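Local coordinates for hypothetical protein Atu1540 (Agrobacterium tumefaciens str. C58, PDB 2HWJ) that is of unknown function but belongs to a putative ParB-like nuclease family and may act on nucleic acids, at residues A89-L94 and S101-R106; R166-R171 and M186-S191; K34-T39 and L73-E78. All coordinates share one frame; numbering follows the deposited sequence.

Contact 1: A89-L94 and S101-R106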
ATOM      1  N   ALA A  89      13.514   3.341  10.959  1.00 58.25           N
ATOM      2  CA  ALA A  89      13.071   4.716  10.958  1.00 57.90           C
ATOM      3  C   ALA A  89      13.582   5.367  12.192  1.00 58.31           C
ATOM      4  O   ALA A  89      13.808   4.716  13.219  1.00 57.47           O
ATOM      5  CB  ALA A  89      11.565   4.799  10.905  1.00 57.42           C
ATOM      6  N   LYS A  90      13.732   6.674  12.089  1.00 59.43           N
ATOM      7  CA  LYS A  90      14.461   7.443  13.093  1.00 60.60           C
ATOM      8  C   LYS A  90      13.592   8.618  13.462  1.00 59.66           C
ATOM      9  O   LYS A  90      13.439   9.554  12.666  1.00 62.32           O
ATOM     10  CB  LYS A  90      15.801   7.910  12.503  1.00 60.01           C
ATOM     11  CG  LYS A  90      16.926   7.879  13.505  1.00 61.96           C
ATOM     12  CD  LYS A  90      18.338   8.145  12.855  1.00 62.74           C
ATOM     13  CE  LYS A  90      19.435   8.322  13.965  1.00 68.28           C
ATOM     14  NZ  LYS A  90      19.192   7.539  15.347  1.00 70.74           N
ATOM     15  N   PHE A  91      13.000   8.575  14.644  1.00 58.25           N
ATOM     16  CA  PHE A  91      12.227   9.689  15.148  1.00 57.44           C
ATOM     17  C   PHE A  91      12.809  10.293  16.427  1.00 57.51           C
ATOM     18  O   PHE A  91      12.139  11.051  17.154  1.00 59.08           O
ATOM     19  CB  PHE A  91      10.805   9.265  15.454  1.00 57.36           C
ATOM     20  CG  PHE A  91      10.095   8.637  14.339  1.00 55.43           C
ATOM     21  CD1 PHE A  91      10.063   9.195  13.106  1.00 55.42           C
ATOM     22  CD2 PHE A  91       9.415   7.468  14.542  1.00 59.35           C
ATOM     23  CE1 PHE A  91       9.398   8.606  12.046  1.00 56.51           C
ATOM     24  CE2 PHE A  91       8.713   6.865  13.485  1.00 62.33           C
ATOM     25  CZ  PHE A  91       8.727   7.463  12.210  1.00 59.74           C
ATOM     26  N   SER A  92      14.057  10.005  16.699  1.00 56.53           N
ATOM     27  CA  SER A  92      14.651  10.455  17.913  1.00 55.82           C
ATOM     28  C   SER A  92      14.829  11.942  17.896  1.00 54.82           C
ATOM     29  O   SER A  92      15.210  12.464  18.848  1.00 58.08           O
ATOM     30  CB  SER A  92      15.984   9.760  18.122  1.00 55.40           C
ATOM     31  OG  SER A  92      16.724   9.954  16.927  1.00 56.74           O
ATOM     32  N   HIS A  93      14.546  12.689  16.875  1.00 54.67           N
ATOM     33  CA  HIS A  93      14.512  14.168  17.123  1.00 53.80           C
ATOM     34  C   HIS A  93      13.199  14.593  17.821  1.00 54.40           C
ATOM     35  O   HIS A  93      13.080  15.700  18.270  1.00 55.39           O
ATOM     36  CB  HIS A  93      14.739  15.005  15.858  1.00 50.49           C
ATOM     37  CG  HIS A  93      13.803  14.665  14.769  1.00 50.24           C
ATOM     38  ND1 HIS A  93      13.717  13.394  14.245  1.00 52.53           N
ATOM     39  CD2 HIS A  93      12.840  15.396  14.144  1.00 54.19           C
ATOM     40  CE1 HIS A  93      12.753  13.361  13.329  1.00 55.42           C
ATOM     41  NE2 HIS A  93      12.212  14.569  13.237  1.00 51.55           N
ATOM     42  N   LEU A  94      12.197  13.745  17.887  1.00 54.21           N
ATOM     43  CA  LEU A  94      10.939  14.199  18.497  1.00 55.02           C
ATOM     44  C   LEU A  94      10.883  14.117  20.044  1.00 56.42           C
ATOM     45  O   LEU A  94      11.441  13.180  20.654  1.00 58.48           O
ATOM     46  CB  LEU A  94       9.751  13.401  17.907  1.00 52.91           C
ATOM     47  CG  LEU A  94       9.734  13.387  16.378  1.00 50.38           C
ATOM     48  CD1 LEU A  94       8.597  12.619  15.776  1.00 43.22           C
ATOM     49  CD2 LEU A  94       9.758  14.802  15.779  1.00 46.32           C
ATOM     50  N   SER A 101       2.133  10.441  18.832  1.00 54.30           N
ATOM     51  CA  SER A 101       1.312  10.937  17.750  1.00 53.58           C
ATOM     52  C   SER A 101       1.799  10.503  16.373  1.00 53.89           C
ATOM     53  O   SER A 101       1.026   9.962  15.575  1.00 53.64           O
ATOM     54  CB  SER A 101       1.252  12.459  17.814  1.00 53.32           C
ATOM     55  OG  SER A 101       0.738  12.988  16.632  1.00 55.49           O
ATOM     56  N   VAL A 102       3.078  10.717  16.086  1.00 53.51           N
ATOM     57  CA  VAL A 102       3.557  10.377  14.774  1.00 53.27           C
ATOM     58  C   VAL A 102       3.457   8.853  14.580  1.00 55.27           C
ATOM     59  O   VAL A 102       2.992   8.397  13.483  1.00 54.23           O
ATOM     60  CB  VAL A 102       4.933  10.926  14.544  1.00 52.04           C
ATOM     61  CG1 VAL A 102       5.644  10.213  13.492  1.00 49.40           C
ATOM     62  CG2 VAL A 102       4.797  12.350  14.141  1.00 51.84           C
HETATM   63  N   MSE A 103       3.859   8.091  15.613  1.00 55.71           N
HETATM   64  CA  MSE A 103       3.724   6.630  15.573  1.00 58.28           C
HETATM   65  C   MSE A 103       2.246   6.195  15.328  1.00 58.34           C
HETATM   66  O   MSE A 103       1.907   5.342  14.442  1.00 55.82           O
HETATM   67  CB  MSE A 103       4.168   6.016  16.889  1.00 59.13           C
HETATM   68  CG  MSE A 103       5.604   6.272  17.233  1.00 66.98           C
HETATM   69 SE   MSE A 103       6.775   5.140  16.130  1.00 87.76          SE
HETATM   70  CE  MSE A 103       6.626   3.575  17.330  1.00 76.66           C
ATOM     71  N   ASP A 104       1.370   6.795  16.122  1.00 58.68           N
ATOM     72  CA  ASP A 104      -0.029   6.489  16.015  1.00 60.56           C
ATOM     73  C   ASP A 104      -0.470   6.779  14.609  1.00 61.08           C
ATOM     74  O   ASP A 104      -1.195   6.019  14.022  1.00 62.35           O
ATOM     75  CB  ASP A 104      -0.799   7.366  16.978  1.00 61.06           C
ATOM     76  CG  ASP A 104      -2.306   7.232  16.827  1.00 62.90           C
ATOM     77  OD1 ASP A 104      -2.857   6.084  16.599  1.00 64.30           O
ATOM     78  OD2 ASP A 104      -2.900   8.330  16.943  1.00 60.64           O
ATOM     79  N   HIS A 105       0.015   7.879  14.069  1.00 61.76           N
ATOM     80  CA  HIS A 105      -0.414   8.390  12.795  1.00 62.68           C
ATOM     81  C   HIS A 105       0.095   7.508  11.696  1.00 62.29           C
ATOM     82  O   HIS A 105      -0.467   7.460  10.621  1.00 61.95           O
ATOM     83  CB  HIS A 105       0.228   9.742  12.602  1.00 63.49           C
ATOM     84  CG  HIS A 105      -0.586  10.685  11.821  1.00 65.18           C
ATOM     85  ND1 HIS A 105      -1.089  11.852  12.365  1.00 68.63           N
ATOM     86  CD2 HIS A 105      -0.958  10.673  10.512  1.00 72.60           C
ATOM     87  CE1 HIS A 105      -1.772  12.502  11.431  1.00 74.04           C
ATOM     88  NE2 HIS A 105      -1.707  11.810  10.293  1.00 74.32           N
ATOM     89  N   ARG A 106       1.224   6.892  11.941  1.00 61.76           N
ATOM     90  CA  ARG A 106       1.798   6.065  10.949  1.00 62.62           C
ATOM     91  C   ARG A 106       1.481   4.614  11.220  1.00 62.74           C
ATOM     92  O   ARG A 106       2.056   3.745  10.568  1.00 62.72           O
ATOM     93  CB  ARG A 106       3.287   6.335  10.838  1.00 62.97           C
ATOM     94  CG  ARG A 106       3.521   7.413   9.776  1.00 69.84           C
ATOM     95  CD  ARG A 106       4.700   8.233  10.135  1.00 79.54           C
ATOM     96  NE  ARG A 106       5.913   7.414  10.047  1.00 82.14           N
ATOM     97  CZ  ARG A 106       6.792   7.566   9.062  1.00 81.35           C
ATOM     98  NH1 ARG A 106       6.571   8.486   8.138  1.00 80.37           N
ATOM     99  NH2 ARG A 106       7.863   6.804   9.002  1.00 81.56           N
TER
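The ring of F91 meets V102 on one face, where CG1 lies above the ring centre with F91 CZ as its nearest atom at 4.3 Å, while M103 and R106 come to its edge. This is the closing packing of a strand-turn-helix unit in a chain assigned to a putative ParB-like nuclease family: strand 82-90 ends, a type I beta turn runs from F91 to L94, and helix 96-105 folds back over the turn. The selenium of M103, a selenomethionine, makes a Met-aromatic contact of the edge-on kind, 4.8 Å from the F91 centroid and 74° off the ring normal. With CG of F91 anti to its carbonyl carbon (chi1 -55°), the ring is carried toward the helix. L94 adds a second, thinner apolar touch, its CD1 4.1 Å from V102 CG2. V56 of strand 52-57 also packs against F91 and M103, and H196 of the second subunit packs on F91 and R106, so the turn is also part of the subunit interface. The R106 guanidinium stands almost perpendicular to the ring, 86° between planes, and turns a face to the ring's rim at CE1; its NH2 lies in the ring plane, 3.4 Å from F91 CZ.

Contact 2: R166-R171 and M186-S191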
ATOM      1  N   ARG A 166     -14.428 -11.841  19.152  1.00 62.39           N
ATOM      2  CA  ARG A 166     -14.537 -11.732  20.596  1.00 62.75           C
ATOM      3  C   ARG A 166     -15.900 -11.330  20.871  1.00 62.72           C
ATOM      4  O   ARG A 166     -16.378 -11.546  22.010  1.00 63.27           O
ATOM      5  CB  ARG A 166     -13.545 -10.819  21.279  1.00 63.46           C
ATOM      6  CG  ARG A 166     -14.074  -9.569  21.948  1.00 65.44           C
ATOM      7  CD  ARG A 166     -12.962  -8.445  21.854  1.00 69.99           C
ATOM      8  NE  ARG A 166     -11.811  -8.901  22.638  1.00 69.24           N
ATOM      9  CZ  ARG A 166     -10.579  -9.067  22.194  1.00 64.65           C
ATOM     10  NH1 ARG A 166     -10.248  -8.743  20.987  1.00 58.10           N
ATOM     11  NH2 ARG A 166      -9.672  -9.538  23.018  1.00 70.30           N
ATOM     12  N   ARG A 167     -16.560 -10.813  19.830  1.00 61.47           N
ATOM     13  CA  ARG A 167     -17.951 -10.386  20.012  1.00 60.45           C
ATOM     14  C   ARG A 167     -18.946 -11.522  19.761  1.00 59.15           C
ATOM     15  O   ARG A 167     -20.117 -11.340  19.864  1.00 57.67           O
ATOM     16  CB  ARG A 167     -18.251  -9.188  19.130  1.00 61.10           C
ATOM     17  CG  ARG A 167     -17.084  -8.257  18.978  1.00 62.57           C
ATOM     18  CD  ARG A 167     -17.350  -7.148  17.983  1.00 61.82           C
ATOM     19  NE  ARG A 167     -17.925  -6.037  18.696  1.00 64.07           N
ATOM     20  CZ  ARG A 167     -17.382  -4.830  18.817  1.00 65.41           C
ATOM     21  NH1 ARG A 167     -16.220  -4.547  18.259  1.00 63.27           N
ATOM     22  NH2 ARG A 167     -18.028  -3.895  19.511  1.00 67.14           N
ATOM     23  N   ARG A 168     -18.434 -12.712  19.489  1.00 59.26           N
ATOM     24  CA  ARG A 168     -19.217 -13.810  18.936  1.00 58.14           C
ATOM     25  C   ARG A 168     -18.902 -15.147  19.537  1.00 57.98           C
ATOM     26  O   ARG A 168     -19.636 -16.057  19.370  1.00 58.01           O
ATOM     27  CB  ARG A 168     -18.904 -13.935  17.458  1.00 57.46           C
ATOM     28  CG  ARG A 168     -19.735 -13.003  16.647  1.00 57.44           C
ATOM     29  CD  ARG A 168     -19.259 -12.921  15.241  1.00 56.18           C
ATOM     30  NE  ARG A 168     -19.919 -11.799  14.581  1.00 58.47           N
ATOM     31  CZ  ARG A 168     -19.472 -10.555  14.623  1.00 58.86           C
ATOM     32  NH1 ARG A 168     -18.348 -10.313  15.279  1.00 62.51           N
ATOM     33  NH2 ARG A 168     -20.115  -9.573  13.988  1.00 54.67           N
ATOM     34  N   ILE A 169     -17.752 -15.318  20.154  1.00 58.43           N
ATOM     35  CA  ILE A 169     -17.499 -16.584  20.775  1.00 57.39           C
ATOM     36  C   ILE A 169     -17.338 -16.308  22.271  1.00 58.83           C
ATOM     37  O   ILE A 169     -16.664 -15.353  22.687  1.00 59.30           O
ATOM     38  CB  ILE A 169     -16.302 -17.286  20.141  1.00 56.84           C
ATOM     39  CG1 ILE A 169     -16.542 -17.606  18.658  1.00 55.75           C
ATOM     40  CG2 ILE A 169     -15.957 -18.572  20.890  1.00 55.73           C
ATOM     41  CD1 ILE A 169     -15.263 -18.232  17.992  1.00 56.13           C
ATOM     42  N   ASP A 170     -18.012 -17.128  23.054  1.00 59.63           N
ATOM     43  CA  ASP A 170     -18.034 -17.067  24.511  1.00 62.03           C
ATOM     44  C   ASP A 170     -16.593 -17.271  25.074  1.00 62.32           C
ATOM     45  O   ASP A 170     -15.948 -18.214  24.636  1.00 62.31           O
ATOM     46  CB  ASP A 170     -19.002 -18.198  24.894  1.00 60.03           C
ATOM     47  CG  ASP A 170     -19.278 -18.314  26.347  1.00 60.72           C
ATOM     48  OD1 ASP A 170     -18.717 -17.616  27.212  1.00 58.18           O
ATOM     49  OD2 ASP A 170     -20.122 -19.189  26.658  1.00 68.66           O
ATOM     50  N   ARG A 171     -16.068 -16.419  25.987  1.00 63.61           N
ATOM     51  CA  ARG A 171     -14.692 -16.677  26.539  1.00 65.82           C
ATOM     52  C   ARG A 171     -14.553 -18.046  27.254  1.00 66.43           C
ATOM     53  O   ARG A 171     -13.479 -18.689  27.238  1.00 67.20           O
ATOM     54  CB  ARG A 171     -14.237 -15.644  27.563  1.00 67.33           C
ATOM     55  CG  ARG A 171     -14.523 -14.241  27.246  1.00 74.48           C
ATOM     56  CD  ARG A 171     -14.799 -13.460  28.605  1.00 83.43           C
ATOM     57  NE  ARG A 171     -14.709 -12.003  28.365  1.00 89.21           N
ATOM     58  CZ  ARG A 171     -15.384 -11.060  29.026  1.00 91.39           C
ATOM     59  NH1 ARG A 171     -16.220 -11.391  30.021  1.00 92.96           N
ATOM     60  NH2 ARG A 171     -15.215  -9.775  28.688  1.00 90.78           N
HETATM   61  N   MSE A 186     -13.764 -21.123  12.797  1.00 64.47           N
HETATM   62  CA  MSE A 186     -13.664 -21.654  11.453  1.00 66.24           C
HETATM   63  C   MSE A 186     -15.049 -21.656  10.737  1.00 65.18           C
HETATM   64  O   MSE A 186     -15.153 -21.281   9.562  1.00 64.64           O
HETATM   65  CB  MSE A 186     -13.001 -23.013  11.536  1.00 68.56           C
HETATM   66  CG  MSE A 186     -12.751 -23.658  10.252  1.00 75.45           C
HETATM   67 SE   MSE A 186     -11.667 -22.547   9.067  1.00100.12          SE
HETATM   68  CE  MSE A 186     -11.479 -23.881   7.582  1.00 85.52           C
ATOM     69  N   LYS A 187     -16.113 -22.049  11.445  1.00 64.06           N
ATOM     70  CA  LYS A 187     -17.457 -21.906  10.884  1.00 63.15           C
ATOM     71  C   LYS A 187     -17.758 -20.400  10.647  1.00 63.10           C
ATOM     72  O   LYS A 187     -18.457 -20.069   9.688  1.00 64.21           O
ATOM     73  CB  LYS A 187     -18.481 -22.573  11.771  1.00 62.42           C
ATOM     74  CG  LYS A 187     -19.913 -22.333  11.492  1.00 62.44           C
ATOM     75  CD  LYS A 187     -20.661 -23.618  11.984  1.00 66.18           C
ATOM     76  CE  LYS A 187     -22.163 -23.465  12.217  1.00 67.30           C
ATOM     77  NZ  LYS A 187     -22.464 -23.564  13.695  1.00 68.12           N
ATOM     78  N   LEU A 188     -17.208 -19.489  11.454  1.00 60.15           N
ATOM     79  CA  LEU A 188     -17.644 -18.147  11.283  1.00 59.39           C
ATOM     80  C   LEU A 188     -16.864 -17.483  10.130  1.00 59.47           C
ATOM     81  O   LEU A 188     -17.457 -16.767   9.281  1.00 57.76           O
ATOM     82  CB  LEU A 188     -17.516 -17.356  12.581  1.00 59.74           C
ATOM     83  CG  LEU A 188     -18.514 -17.539  13.739  1.00 60.34           C
ATOM     84  CD1 LEU A 188     -17.769 -17.379  15.022  1.00 60.31           C
ATOM     85  CD2 LEU A 188     -19.789 -16.649  13.716  1.00 55.31           C
ATOM     86  N   ALA A 189     -15.536 -17.688  10.136  1.00 59.19           N
ATOM     87  CA  ALA A 189     -14.642 -17.182   9.095  1.00 58.45           C
ATOM     88  C   ALA A 189     -15.263 -17.370   7.679  1.00 59.08           C
ATOM     89  O   ALA A 189     -15.297 -16.433   6.859  1.00 59.18           O
ATOM     90  CB  ALA A 189     -13.378 -17.901   9.184  1.00 57.84           C
ATOM     91  N   LYS A 190     -15.733 -18.581   7.413  1.00 58.45           N
ATOM     92  CA  LYS A 190     -16.382 -18.930   6.188  1.00 59.75           C
ATOM     93  C   LYS A 190     -17.765 -18.314   5.994  1.00 59.41           C
ATOM     94  O   LYS A 190     -18.382 -18.529   4.970  1.00 59.39           O
ATOM     95  CB  LYS A 190     -16.594 -20.476   6.120  1.00 60.89           C
ATOM     96  CG  LYS A 190     -15.317 -21.367   6.060  1.00 64.90           C
ATOM     97  CD  LYS A 190     -14.221 -20.890   4.976  1.00 68.30           C
ATOM     98  CE  LYS A 190     -12.919 -20.260   5.588  1.00 67.21           C
ATOM     99  NZ  LYS A 190     -11.735 -20.798   4.838  1.00 67.66           N
ATOM    100  N   SER A 191     -18.333 -17.652   6.974  1.00 59.55           N
ATOM    101  CA  SER A 191     -19.700 -17.218   6.770  1.00 58.90           C
ATOM    102  C   SER A 191     -19.618 -15.878   6.101  1.00 59.12           C
ATOM    103  O   SER A 191     -18.602 -15.189   6.157  1.00 57.13           O
ATOM    104  CB  SER A 191     -20.522 -17.150   8.069  1.00 58.22           C
ATOM    105  OG  SER A 191     -20.094 -16.031   8.856  1.00 60.94           O
TER
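Within 186-191, L188 makes the contact with the loop 166-171, and its two methyls divide the work. Its CB points at the loop, and CG, anti to the carbonyl carbon (chi1 -76°), forks there toward two neighbouring residues. The CD1 branch goes to I169, 3.8 Å from I169 CG1 and 4.0 Å from I169 CD1; the two aliphatic chains run alongside each other in opposite senses, and the one methyl touches two successive carbons of its partner. The CD2 branch goes instead to R168 and rests 4.1 Å from R168 CD, part of the extended run of that arginine from CG to NE. No hydrogen bond joins the two segments: the contact is purely aliphatic and small, with the polar end of R168 engaged beyond it. There NE forms a salt bridge with E193, NH1 bonds to the carbonyl of F164, and NH2 pairs with E98 of the second subunit, three anchors that would fix the guanidinium and leave the methylene at CD to cover the leucine. On the backbone side of L188, its carbonyl oxygen accepts two bonds from S191, one from N at 2.6 Å and one from OG at 2.8 Å, the hydroxyl approaching in the carbonyl plane on a lone pair (C=O...OG angle 135°). In the fold a loop packs here against a helix: the loop links helix 157-166 to helix 171-176, F164 of the former also touches L188, and I169 reaches E184 and A185 of helix 178-189 and L139 of helix 135-146.

Contact 3: K34-T39 and L73-E78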
ATOM      1  N   LYS A  34       7.970 -23.315  22.713  1.00 65.32           N
ATOM      2  CA  LYS A  34       8.281 -24.740  22.508  1.00 67.38           C
ATOM      3  C   LYS A  34       9.233 -24.859  21.362  1.00 67.87           C
ATOM      4  O   LYS A  34      10.261 -25.494  21.519  1.00 67.76           O
ATOM      5  CB  LYS A  34       7.062 -25.650  22.219  1.00 68.08           C
ATOM      6  CG  LYS A  34       6.371 -26.359  23.431  1.00 70.95           C
ATOM      7  CD  LYS A  34       7.015 -27.667  23.984  1.00 74.86           C
ATOM      8  CE  LYS A  34       6.711 -28.938  23.152  1.00 77.31           C
ATOM      9  NZ  LYS A  34       5.429 -28.904  22.378  1.00 77.03           N
ATOM     10  N   GLU A  35       8.884 -24.252  20.223  1.00 69.01           N
ATOM     11  CA  GLU A  35       9.653 -24.438  18.981  1.00 71.94           C
ATOM     12  C   GLU A  35      11.115 -24.184  19.340  1.00 71.19           C
ATOM     13  O   GLU A  35      11.982 -25.041  19.114  1.00 70.50           O
ATOM     14  CB  GLU A  35       9.177 -23.522  17.811  1.00 71.00           C
ATOM     15  CG  GLU A  35       8.238 -24.162  16.686  1.00 74.12           C
ATOM     16  CD  GLU A  35       7.856 -23.141  15.486  1.00 76.84           C
ATOM     17  OE1 GLU A  35       8.329 -23.356  14.337  1.00 80.21           O
ATOM     18  OE2 GLU A  35       7.110 -22.107  15.668  1.00 81.88           O
ATOM     19  N   TRP A  36      11.338 -23.019  19.955  1.00 71.61           N
ATOM     20  CA  TRP A  36      12.646 -22.566  20.342  1.00 71.86           C
ATOM     21  C   TRP A  36      13.289 -23.478  21.366  1.00 72.66           C
ATOM     22  O   TRP A  36      14.457 -23.785  21.241  1.00 73.15           O
ATOM     23  CB  TRP A  36      12.567 -21.151  20.893  1.00 71.99           C
ATOM     24  CG  TRP A  36      13.820 -20.749  21.623  1.00 71.29           C
ATOM     25  CD1 TRP A  36      14.088 -20.950  22.943  1.00 71.48           C
ATOM     26  CD2 TRP A  36      14.974 -20.094  21.073  1.00 70.02           C
ATOM     27  NE1 TRP A  36      15.331 -20.473  23.254  1.00 71.89           N
ATOM     28  CE2 TRP A  36      15.900 -19.934  22.128  1.00 70.24           C
ATOM     29  CE3 TRP A  36      15.325 -19.651  19.787  1.00 72.51           C
ATOM     30  CZ2 TRP A  36      17.176 -19.341  21.947  1.00 72.31           C
ATOM     31  CZ3 TRP A  36      16.609 -19.046  19.587  1.00 73.37           C
ATOM     32  CH2 TRP A  36      17.512 -18.892  20.675  1.00 73.36           C
ATOM     33  N   ARG A  37      12.545 -23.888  22.388  1.00 73.64           N
ATOM     34  CA  ARG A  37      13.109 -24.693  23.468  1.00 75.16           C
ATOM     35  C   ARG A  37      13.660 -25.943  22.777  1.00 75.70           C
ATOM     36  O   ARG A  37      14.640 -26.551  23.218  1.00 75.56           O
ATOM     37  CB  ARG A  37      12.051 -24.992  24.580  1.00 74.84           C
ATOM     38  CG  ARG A  37      12.623 -25.193  26.032  1.00 75.05           C
ATOM     39  CD  ARG A  37      11.692 -24.680  27.246  1.00 76.76           C
ATOM     40  NE  ARG A  37      10.408 -25.406  27.331  1.00 79.41           N
ATOM     41  CZ  ARG A  37       9.176 -24.881  27.223  1.00 78.12           C
ATOM     42  NH1 ARG A  37       8.964 -23.583  27.103  1.00 78.16           N
ATOM     43  NH2 ARG A  37       8.128 -25.683  27.255  1.00 78.04           N
ATOM     44  N   GLU A  38      13.072 -26.244  21.625  1.00 76.92           N
ATOM     45  CA  GLU A  38      13.384 -27.444  20.878  1.00 78.42           C
ATOM     46  C   GLU A  38      14.093 -27.206  19.545  1.00 79.07           C
ATOM     47  O   GLU A  38      13.848 -27.931  18.593  1.00 79.49           O
ATOM     48  CB  GLU A  38      12.112 -28.263  20.688  1.00 78.44           C
ATOM     49  CG  GLU A  38      11.831 -29.172  21.899  1.00 81.40           C
ATOM     50  CD  GLU A  38      10.340 -29.463  22.155  1.00 85.16           C
ATOM     51  OE1 GLU A  38       9.532 -29.466  21.188  1.00 85.70           O
ATOM     52  OE2 GLU A  38       9.987 -29.704  23.345  1.00 86.95           O
ATOM     53  N   THR A  39      14.958 -26.191  19.480  1.00 79.98           N
ATOM     54  CA  THR A  39      16.021 -26.096  18.445  1.00 81.03           C
ATOM     55  C   THR A  39      17.443 -26.007  19.091  1.00 81.34           C
ATOM     56  O   THR A  39      17.630 -25.323  20.103  1.00 81.19           O
ATOM     57  CB  THR A  39      15.733 -25.010  17.286  1.00 81.45           C
ATOM     58  OG1 THR A  39      15.051 -23.853  17.801  1.00 81.23           O
ATOM     59  CG2 THR A  39      14.857 -25.621  16.155  1.00 82.14           C
ATOM     60  N   LEU A  73       8.460 -11.759  23.340  1.00 52.29           N
ATOM     61  CA  LEU A  73       8.128 -12.261  24.672  1.00 51.65           C
ATOM     62  C   LEU A  73       8.560 -13.735  24.804  1.00 52.87           C
ATOM     63  O   LEU A  73       9.068 -14.158  25.856  1.00 51.52           O
ATOM     64  CB  LEU A  73       6.668 -12.067  24.945  1.00 51.62           C
ATOM     65  CG  LEU A  73       6.017 -12.415  26.287  1.00 52.96           C
ATOM     66  CD1 LEU A  73       6.686 -11.678  27.454  1.00 51.00           C
ATOM     67  CD2 LEU A  73       4.515 -12.139  26.239  1.00 49.27           C
ATOM     68  N   ALA A  74       8.384 -14.509  23.731  1.00 53.52           N
ATOM     69  CA  ALA A  74       8.744 -15.920  23.817  1.00 55.09           C
ATOM     70  C   ALA A  74      10.221 -15.987  24.230  1.00 56.20           C
ATOM     71  O   ALA A  74      10.602 -16.750  25.160  1.00 55.95           O
ATOM     72  CB  ALA A  74       8.539 -16.639  22.502  1.00 54.07           C
ATOM     73  N   LEU A  75      11.052 -15.176  23.559  1.00 56.87           N
ATOM     74  CA  LEU A  75      12.505 -15.308  23.729  1.00 56.95           C
ATOM     75  C   LEU A  75      12.839 -14.796  25.130  1.00 56.84           C
ATOM     76  O   LEU A  75      13.650 -15.368  25.863  1.00 57.16           O
ATOM     77  CB  LEU A  75      13.254 -14.510  22.671  1.00 56.93           C
ATOM     78  CG  LEU A  75      13.839 -15.000  21.342  1.00 56.06           C
ATOM     79  CD1 LEU A  75      13.383 -16.282  20.877  1.00 58.39           C
ATOM     80  CD2 LEU A  75      13.607 -13.983  20.251  1.00 55.74           C
ATOM     81  N   SER A  76      12.144 -13.756  25.530  1.00 57.36           N
ATOM     82  CA  SER A  76      12.388 -13.213  26.832  1.00 58.49           C
ATOM     83  C   SER A  76      12.070 -14.224  27.938  1.00 59.47           C
ATOM     84  O   SER A  76      12.919 -14.499  28.811  1.00 59.32           O
ATOM     85  CB  SER A  76      11.547 -12.006  27.021  1.00 58.31           C
ATOM     86  OG  SER A  76      11.748 -11.701  28.355  1.00 60.07           O
ATOM     87  N   LYS A  77      10.869 -14.811  27.871  1.00 59.87           N
ATOM     88  CA  LYS A  77      10.549 -15.912  28.748  1.00 60.63           C
ATOM     89  C   LYS A  77      11.543 -17.096  28.650  1.00 60.98           C
ATOM     90  O   LYS A  77      11.723 -17.822  29.628  1.00 60.93           O
ATOM     91  CB  LYS A  77       9.113 -16.374  28.570  1.00 60.37           C
ATOM     92  CG  LYS A  77       8.096 -15.351  28.989  1.00 62.42           C
ATOM     93  CD  LYS A  77       6.677 -16.028  29.056  1.00 65.65           C
ATOM     94  CE  LYS A  77       5.522 -15.119  29.556  1.00 65.75           C
ATOM     95  NZ  LYS A  77       4.297 -15.950  29.861  1.00 69.54           N
ATOM     96  N   GLU A  78      12.229 -17.291  27.520  1.00 61.20           N
ATOM     97  CA  GLU A  78      13.203 -18.409  27.479  1.00 60.96           C
ATOM     98  C   GLU A  78      14.545 -18.061  28.072  1.00 60.37           C
ATOM     99  O   GLU A  78      15.466 -18.857  28.005  1.00 59.01           O
ATOM    100  CB  GLU A  78      13.421 -18.929  26.053  1.00 61.33           C
ATOM    101  CG  GLU A  78      12.425 -19.968  25.603  1.00 61.95           C
ATOM    102  CD  GLU A  78      12.202 -21.117  26.636  1.00 67.27           C
ATOM    103  OE1 GLU A  78      11.031 -21.259  27.110  1.00 65.15           O
ATOM    104  OE2 GLU A  78      13.175 -21.874  26.959  1.00 68.29           O
TER
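W36 and E78 form the tight part of this helix-helix contact, in which the C-terminal ends of helices 26-37 and 69-77 pack together within the putative ParB-like region of the chain. The indole reaches across with CG anti to the backbone N, and L75 CD1 sits over one of its faces, displaced toward the rim and 4.0 Å from W36 CE3. The aliphatic half of E78 lies along the five-membered ring, its CG nearest W36 CD1, so CB and CG of the glutamate serve as packing surface; V80, in the loop beyond, also lies against both W36 and L75. On the other side the contact opens toward solvent, for R37 is exposed. Its chain, bent at chi2 and chi3, lays CD beside E78 OE2, 3.2 Å away; the two side chains cross at about a right angle, with guanidinium and carboxylate planes 38° apart. E78 OE1 is also held in a salt bridge by R33, its stronger polar partner, one helical turn before R37, and two arginines on a single oxygen would be expected to stabilise its negative charge. The R37 bond is nearly straight (N-H...O 167°): OE1 lies in the guanidinium plane, 3.1 Å from R37 NH1, but NH1 stands above the carboxylate plane.

In the fold
From the N terminus, contact 3 comes first: residues 34-39 and 73-78 bring the ends of helices 26-37 and 69-77 together and close a long loop that carries strands 52-57 and 63-65. The chain then passes from helix 69-77 into strand 82-90, whose end opens contact 1, a short closure fixing helix 96-105 beside the mixed sheet. Contact 2 follows last and gathers the C-terminal helices, closing a loop that holds helix 171-176 and the first part of helix 178-189. The three lie in series, none nested or crossed, and none touches another; nearest atoms are about 15 to 17 Å apart. Contacts 1 and 2, on opposite sides of the chain's centre, both touch the second subunit, whereas contact 3 touches no other chain.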